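Local coordinates for OmpT protein (PDB 6EHD) that probably forms a water-filled diffusion channel through the outer membrane of Vibrio cholerae, as non-specific porins of its family do, at residues 206-218 against 229-241. The protein carries 1 engineered substitution. Sequence-based numbering, arbitrary orientation.
Sequences GDALIGVTYYNAE and DEDAISVAGTYKV. With C8E ((hydroxyethyloxy)tri(ethyloxy)octane), chain H; C8E ((hydroxyethyloxy)tri(ethyloxy)octane), chain K; C8E ((hydroxyethyloxy)tri(ethyloxy)octane), chain J.
Two neighbouring staves of a porin beta barrel, 208-218 and 229-241, form an antiparallel hairpin in which the wall's two faces carry different chemistry. Eleven backbone hydrogen bonds, from K240 N to D207 O at one end to A217 N and E230 N at the other, hold the register. On the outward face, Y214 and I233 lie side by side: I233 CD1 meets the edge of the ring in its plane, 3.8 Å from Y214 CE1, while a detergent ether oxygen sits over one face of the ring. Further along, G237 lies opposite I210, and a second detergent molecule passes close by, its C10 4.0 Å from I210 CD1. Y239 has CG anti to the backbone N (chi1 -160°), and its ring receives D207 CB over one face as a CH-pi contact, 4.2 Å from the centroid. A208 CB packs 3.6 Å from Y239 CD2, and a water joins D207 OD2 to Y239 OH. Toward the other end of this face, where polar residues take over, the nearly coplanar carboxylates of E218 and D229 bring OE1 and OD1 within 2.7 Å, so one acid is probably protonated. The inward face is more polar. A water whose oxygen lies 2.7 Å from S234 OG also donates to T213 O, and T213 OG1 is hydrogen-bonded to T200 OG1 and to A97 N. E230 reaches past A217, its OE1 3.7 Å from A217 CB, to a salt bridge with R109, whereas Y215 OH is hydrogen-bonded to Y152 OH. An apolar belt outside and polar groups inside are the hallmark of the transmembrane hairpins of Gram-negative porins.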
loop_
_atom_site.group_PDB
_atom_site.type_symbol
_atom_site.label_atom_id
_atom_site.label_comp_id
_atom_site.label_asym_id
_atom_site.label_seq_id
_atom_site.Cartn_x
_atom_site.Cartn_y
_atom_site.Cartn_z
ATOM N N GLY A 206 7.288 18.456 -17.404
ATOM C CA GLY A 206 6.096 19.001 -18.052
ATOM C C GLY A 206 4.832 18.275 -17.611
ATOM O O GLY A 206 4.486 18.231 -16.433
ATOM N N ASP A 207 4.119 17.736 -18.581
ATOM C CA ASP A 207 2.887 16.989 -18.299
ATOM C C ASP A 207 3.179 15.509 -17.956
ATOM O O ASP A 207 2.207 14.753 -17.768
ATOM C CB ASP A 207 1.979 17.040 -19.559
ATOM C CG ASP A 207 1.374 18.463 -19.784
ATOM O OD1 ASP A 207 1.032 19.083 -18.804
ATOM O OD2 ASP A 207 1.265 18.866 -20.923
ATOM N N ALA A 208 4.469 15.109 -17.883
ATOM C CA ALA A 208 4.863 13.693 -17.648
ATOM C C ALA A 208 5.414 13.455 -16.263
ATOM O O ALA A 208 6.107 14.343 -15.675
ATOM C CB ALA A 208 5.858 13.196 -18.721
ATOM N N LEU A 209 5.181 12.233 -15.732
ATOM C CA LEU A 209 5.823 11.774 -14.480
ATOM C C LEU A 209 6.409 10.417 -14.796
ATOM O O LEU A 209 5.704 9.585 -15.417
ATOM C CB LEU A 209 4.777 11.658 -13.368
ATOM C CG LEU A 209 5.205 10.900 -12.106
ATOM C CD1 LEU A 209 6.297 11.726 -11.437
ATOM C CD2 LEU A 209 4.016 10.666 -11.168
ATOM N N ILE A 210 7.697 10.184 -14.487
ATOM C CA ILE A 210 8.268 8.787 -14.655
ATOM C C ILE A 210 8.886 8.343 -13.349
ATOM O O ILE A 210 9.615 9.121 -12.695
ATOM C CB ILE A 210 9.355 8.732 -15.752
ATOM C CG1 ILE A 210 8.724 9.224 -17.080
ATOM C CG2 ILE A 210 9.823 7.289 -15.927
ATOM C CD1 ILE A 210 9.639 9.167 -18.314
ATOM N N GLY A 211 8.611 7.112 -12.938
ATOM C CA GLY A 211 9.140 6.593 -11.699
ATOM C C GLY A 211 9.768 5.216 -11.836
ATOM O O GLY A 211 9.273 4.355 -12.613
ATOM N N VAL A 212 10.787 4.970 -10.999
ATOM C CA VAL A 212 11.421 3.679 -10.874
ATOM C C VAL A 212 11.612 3.331 -9.412
ATOM O O VAL A 212 12.130 4.138 -8.634
ATOM C CB VAL A 212 12.831 3.607 -11.633
ATOM C CG1 VAL A 212 13.472 2.249 -11.443
ATOM C CG2 VAL A 212 12.644 3.993 -13.079
ATOM N N THR A 213 11.275 2.082 -9.024
ATOM C CA THR A 213 11.540 1.553 -7.685
ATOM C C THR A 213 12.250 0.175 -7.764
ATOM O O THR A 213 11.821 -0.746 -8.532
ATOM C CB THR A 213 10.255 1.337 -6.831
ATOM O OG1 THR A 213 9.540 2.576 -6.646
ATOM C CG2 THR A 213 10.563 0.630 -5.487
ATOM N N TYR A 214 13.379 0.075 -7.012
ATOM C CA TYR A 214 13.992 -1.194 -6.721
ATOM C C TYR A 214 13.566 -1.685 -5.331
ATOM O O TYR A 214 13.646 -0.905 -4.341
ATOM C CB TYR A 214 15.521 -1.019 -6.749
ATOM C CG TYR A 214 16.225 -0.608 -8.026
ATOM C CD1 TYR A 214 15.672 -0.847 -9.297
ATOM C CD2 TYR A 214 17.570 -0.146 -7.992
ATOM C CE1 TYR A 214 16.319 -0.467 -10.484
ATOM C CE2 TYR A 214 18.239 0.137 -9.171
ATOM C CZ TYR A 214 17.647 -0.103 -10.439
ATOM O OH TYR A 214 18.348 0.148 -11.629
ATOM N N TYR A 215 13.205 -2.940 -5.155
ATOM C CA TYR A 215 12.899 -3.506 -3.839
ATOM C C TYR A 215 13.660 -4.875 -3.705
ATOM O O TYR A 215 13.771 -5.655 -4.661
ATOM C CB TYR A 215 11.311 -3.801 -3.619
ATOM C CG TYR A 215 10.649 -3.050 -2.509
ATOM C CD1 TYR A 215 10.812 -3.464 -1.145
ATOM C CD2 TYR A 215 9.844 -1.927 -2.738
ATOM C CE1 TYR A 215 10.228 -2.777 -0.099
ATOM C CE2 TYR A 215 9.237 -1.229 -1.709
ATOM C CZ TYR A 215 9.452 -1.601 -0.369
ATOM O OH TYR A 215 8.874 -0.890 0.688
ATOM N N ASN A 216 14.163 -5.145 -2.524
ATOM C CA ASN A 216 14.566 -6.492 -2.111
ATOM C C ASN A 216 13.748 -6.886 -0.875
ATOM O O ASN A 216 13.476 -6.055 0.007
ATOM C CB ASN A 216 16.056 -6.579 -1.699
ATOM C CG ASN A 216 17.036 -6.817 -2.895
ATOM O OD1 ASN A 216 16.724 -7.398 -4.009
ATOM N ND2 ASN A 216 18.282 -6.425 -2.649
ATOM N N ALA A 217 13.470 -8.182 -0.774
ATOM C CA ALA A 217 12.960 -8.719 0.478
ATOM C C ALA A 217 13.553 -10.117 0.730
ATOM O O ALA A 217 13.934 -10.811 -0.221
ATOM C CB ALA A 217 11.449 -8.816 0.521
ATOM N N GLU A 218 13.622 -10.443 2.021
ATOM C CA GLU A 218 14.061 -11.815 2.490
ATOM C C GLU A 218 13.071 -12.353 3.463
ATOM O O GLU A 218 12.737 -11.678 4.465
ATOM C CB GLU A 218 15.476 -11.783 3.175
ATOM C CG GLU A 218 15.938 -13.230 3.606
ATOM C CD GLU A 218 17.447 -13.285 3.825
ATOM O OE1 GLU A 218 18.164 -13.346 2.803
ATOM O OE2 GLU A 218 17.898 -13.315 4.987
ATOM N N ASP A 229 14.591 -15.186 -1.204
ATOM C CA ASP A 229 14.974 -13.805 -1.563
ATOM C C ASP A 229 14.096 -13.355 -2.730
ATOM O O ASP A 229 13.849 -14.167 -3.673
ATOM C CB ASP A 229 16.450 -13.712 -1.977
ATOM C CG ASP A 229 17.424 -13.783 -0.751
ATOM O OD1 ASP A 229 17.012 -13.628 0.414
ATOM O OD2 ASP A 229 18.621 -13.972 -0.989
ATOM N N GLU A 230 13.635 -12.092 -2.680
ATOM C CA GLU A 230 12.936 -11.487 -3.836
ATOM C C GLU A 230 13.716 -10.251 -4.321
ATOM O O GLU A 230 14.125 -9.419 -3.487
ATOM C CB GLU A 230 11.523 -11.031 -3.373
ATOM C CG GLU A 230 10.592 -12.108 -2.905
ATOM C CD GLU A 230 9.208 -11.539 -2.490
ATOM O OE1 GLU A 230 9.141 -10.614 -1.676
ATOM O OE2 GLU A 230 8.180 -12.020 -3.003
ATOM N N ASP A 231 13.882 -10.125 -5.629
ATOM C CA ASP A 231 14.509 -8.948 -6.263
ATOM C C ASP A 231 13.432 -8.362 -7.221
ATOM O O ASP A 231 12.925 -9.092 -8.170
ATOM C CB ASP A 231 15.704 -9.427 -7.155
ATOM C CG ASP A 231 16.817 -10.186 -6.382
ATOM O OD1 ASP A 231 16.989 -10.092 -5.130
ATOM O OD2 ASP A 231 17.659 -10.748 -7.138
ATOM N N ALA A 232 13.136 -7.037 -7.110
ATOM C CA ALA A 232 11.973 -6.477 -7.839
ATOM C C ALA A 232 12.286 -5.117 -8.453
ATOM O O ALA A 232 13.028 -4.311 -7.814
ATOM C CB ALA A 232 10.777 -6.348 -6.866
ATOM N N ILE A 233 11.790 -4.900 -9.672
ATOM C CA ILE A 233 11.887 -3.612 -10.333
ATOM C C ILE A 233 10.460 -3.214 -10.823
ATOM O O ILE A 233 9.738 -4.033 -11.402
ATOM C CB ILE A 233 12.900 -3.581 -11.485
ATOM C CG1 ILE A 233 13.023 -2.171 -12.065
ATOM C CG2 ILE A 233 12.553 -4.601 -12.574
ATOM C CD1 ILE A 233 14.068 -1.958 -13.172
ATOM N N SER A 234 10.124 -1.927 -10.637
ATOM C CA SER A 234 8.888 -1.306 -11.122
ATOM C C SER A 234 9.272 -0.024 -11.896
ATOM O O SER A 234 10.054 0.832 -11.402
ATOM C CB SER A 234 7.964 -0.941 -9.922
ATOM O OG SER A 234 7.695 -2.086 -9.109
ATOM N N VAL A 235 8.793 0.079 -13.151
ATOM C CA VAL A 235 9.027 1.218 -14.076
ATOM C C VAL A 235 7.643 1.696 -14.516
ATOM O O VAL A 235 6.932 0.947 -15.172
ATOM C CB VAL A 235 9.866 0.816 -15.308
ATOM C CG1 VAL A 235 10.218 2.059 -16.044
ATOM C CG2 VAL A 235 11.103 0.122 -14.865
ATOM N N ALA A 236 7.290 2.927 -14.246
ATOM C CA ALA A 236 5.881 3.373 -14.486
ATOM C C ALA A 236 5.868 4.862 -14.821
ATOM O O ALA A 236 6.789 5.626 -14.526
ATOM C CB ALA A 236 4.977 3.079 -13.278
ATOM N N GLY A 237 4.753 5.309 -15.420
ATOM C CA GLY A 237 4.566 6.746 -15.708
ATOM C C GLY A 237 3.129 7.177 -15.902
ATOM O O GLY A 237 2.230 6.337 -16.115
ATOM N N THR A 238 2.979 8.506 -15.921
ATOM C CA THR A 238 1.663 9.127 -16.211
ATOM C C THR A 238 1.849 10.282 -17.140
ATOM O O THR A 238 2.943 10.909 -17.175
ATOM C CB THR A 238 0.959 9.613 -14.918
ATOM O OG1 THR A 238 1.576 10.772 -14.355
ATOM C CG2 THR A 238 0.794 8.534 -13.839
ATOM N N TYR A 239 0.802 10.611 -17.891
ATOM C CA TYR A 239 0.881 11.736 -18.842
ATOM C C TYR A 239 -0.469 12.432 -18.905
ATOM O O TYR A 239 -1.473 11.791 -19.264
ATOM C CB TYR A 239 1.283 11.299 -20.225
ATOM C CG TYR A 239 1.834 12.440 -21.070
ATOM C CD1 TYR A 239 0.968 13.309 -21.813
ATOM C CD2 TYR A 239 3.203 12.704 -21.126
ATOM C CE1 TYR A 239 1.482 14.396 -22.560
ATOM C CE2 TYR A 239 3.695 13.812 -21.839
ATOM C CZ TYR A 239 2.816 14.634 -22.561
ATOM O OH TYR A 239 3.321 15.698 -23.266
ATOM N N LYS A 240 -0.469 13.742 -18.598
ATOM C CA LYS A 240 -1.716 14.560 -18.688
ATOM C C LYS A 240 -1.944 14.976 -20.155
ATOM O O LYS A 240 -1.231 15.871 -20.658
ATOM C CB LYS A 240 -1.469 15.806 -17.786
ATOM C CG LYS A 240 -2.625 16.768 -17.610
ATOM C CD LYS A 240 -2.492 17.637 -16.349
ATOM C CE LYS A 240 -3.857 18.060 -15.843
ATOM N NZ LYS A 240 -3.759 19.312 -15.046
ATOM N N VAL A 241 -2.851 14.286 -20.837
ATOM C CA VAL A 241 -3.160 14.530 -22.238
ATOM C C VAL A 241 -4.188 15.654 -22.470
ATOM O O VAL A 241 -4.366 16.058 -23.638
ATOM C CB VAL A 241 -3.605 13.283 -22.993
ATOM C CG1 VAL A 241 -2.499 12.243 -23.012
ATOM C CG2 VAL A 241 -4.895 12.649 -22.413
HETATM C C1 C8E H . 6.597 16.991 -25.570
HETATM C C2 C8E H . 7.637 15.887 -25.517
HETATM C C3 C8E H . 8.145 15.692 -24.090
HETATM C C4 C8E H . 8.648 14.269 -23.797
HETATM C C5 C8E H . 8.103 13.730 -22.470
HETATM C C6 C8E H . 8.232 12.210 -22.397
HETATM C C7 C8E H . 7.110 11.500 -23.151
HETATM C C8 C8E H . 7.105 9.991 -22.927
HETATM O O9 C8E H . 6.075 9.605 -21.992
HETATM C C10 C8E H . 6.428 9.736 -20.611
HETATM C C11 C8E H . 5.509 8.947 -19.666
HETATM O O12 C8E H . 4.475 8.309 -20.382
HETATM C C13 C8E H . 3.439 7.624 -19.644
HETATM C C14 C8E H . 2.703 6.763 -20.634
HETATM O O15 C8E H . 1.322 6.743 -20.414
HETATM C C16 C8E H . 0.535 6.121 -21.464
HETATM C C1 C8E K . 22.868 1.023 1.618
HETATM C C2 C8E K . 22.756 0.098 2.823
HETATM C C3 C8E K . 22.057 -1.180 2.450
HETATM C C4 C8E K . 21.263 -1.684 3.618
HETATM C C5 C8E K . 20.779 -3.047 3.316
HETATM C C6 C8E K . 19.901 -3.582 4.416
HETATM C C7 C8E K . 19.283 -4.833 3.850
HETATM C C8 C8E K . 18.345 -5.581 4.767
HETATM O O9 C8E K . 17.813 -6.620 3.929
HETATM C C10 C8E K . 16.575 -6.334 3.300
HETATM C C11 C8E K . 16.530 -6.953 1.905
HETATM O O12 C8E K . 16.857 -8.333 2.000
HETATM C C1 C8E J . 23.470 3.012 -0.415
HETATM C C2 C8E J . 22.036 3.468 -0.348
HETATM C C3 C8E J . 21.875 4.740 -1.160
HETATM C C4 C8E J . 20.507 4.822 -1.797
HETATM C C5 C8E J . 20.067 6.259 -1.993
HETATM C C6 C8E J . 19.643 6.606 -3.391
HETATM C C7 C8E J . 20.587 6.229 -4.528
HETATM C C8 C8E J . 20.401 7.232 -5.692
HETATM O O9 C8E J . 19.045 7.200 -6.087
HETATM C C10 C8E J . 18.654 7.792 -7.321
HETATM C C11 C8E J . 17.244 7.255 -7.528
HETATM O O12 C8E J . 17.297 6.121 -8.409
HETATM C C13 C8E J . 16.091 5.380 -8.473
HETATM C C14 C8E J . 16.406 3.945 -8.807
HETATM O O15 C8E J . 16.793 3.700 -10.169
HETATM C C16 C8E J . 17.555 4.586 -10.925
HETATM C C17 C8E J . 18.257 3.782 -12.014
HETATM O O18 C8E J . 17.878 4.198 -13.308
HETATM C C19 C8E J . 18.508 5.391 -13.751
HETATM C C20 C8E J . 17.774 5.560 -15.059
HETATM O O21 C8E J . 16.372 5.823 -14.937
HETATM O O HOH W 1 1.278 13.325 -15.421
HETATM O O HOH W 2 5.176 17.601 -21.585
HETATM O O HOH W 3 1.573 17.603 -23.417
HETATM O O HOH W 4 9.831 -2.660 -7.483
#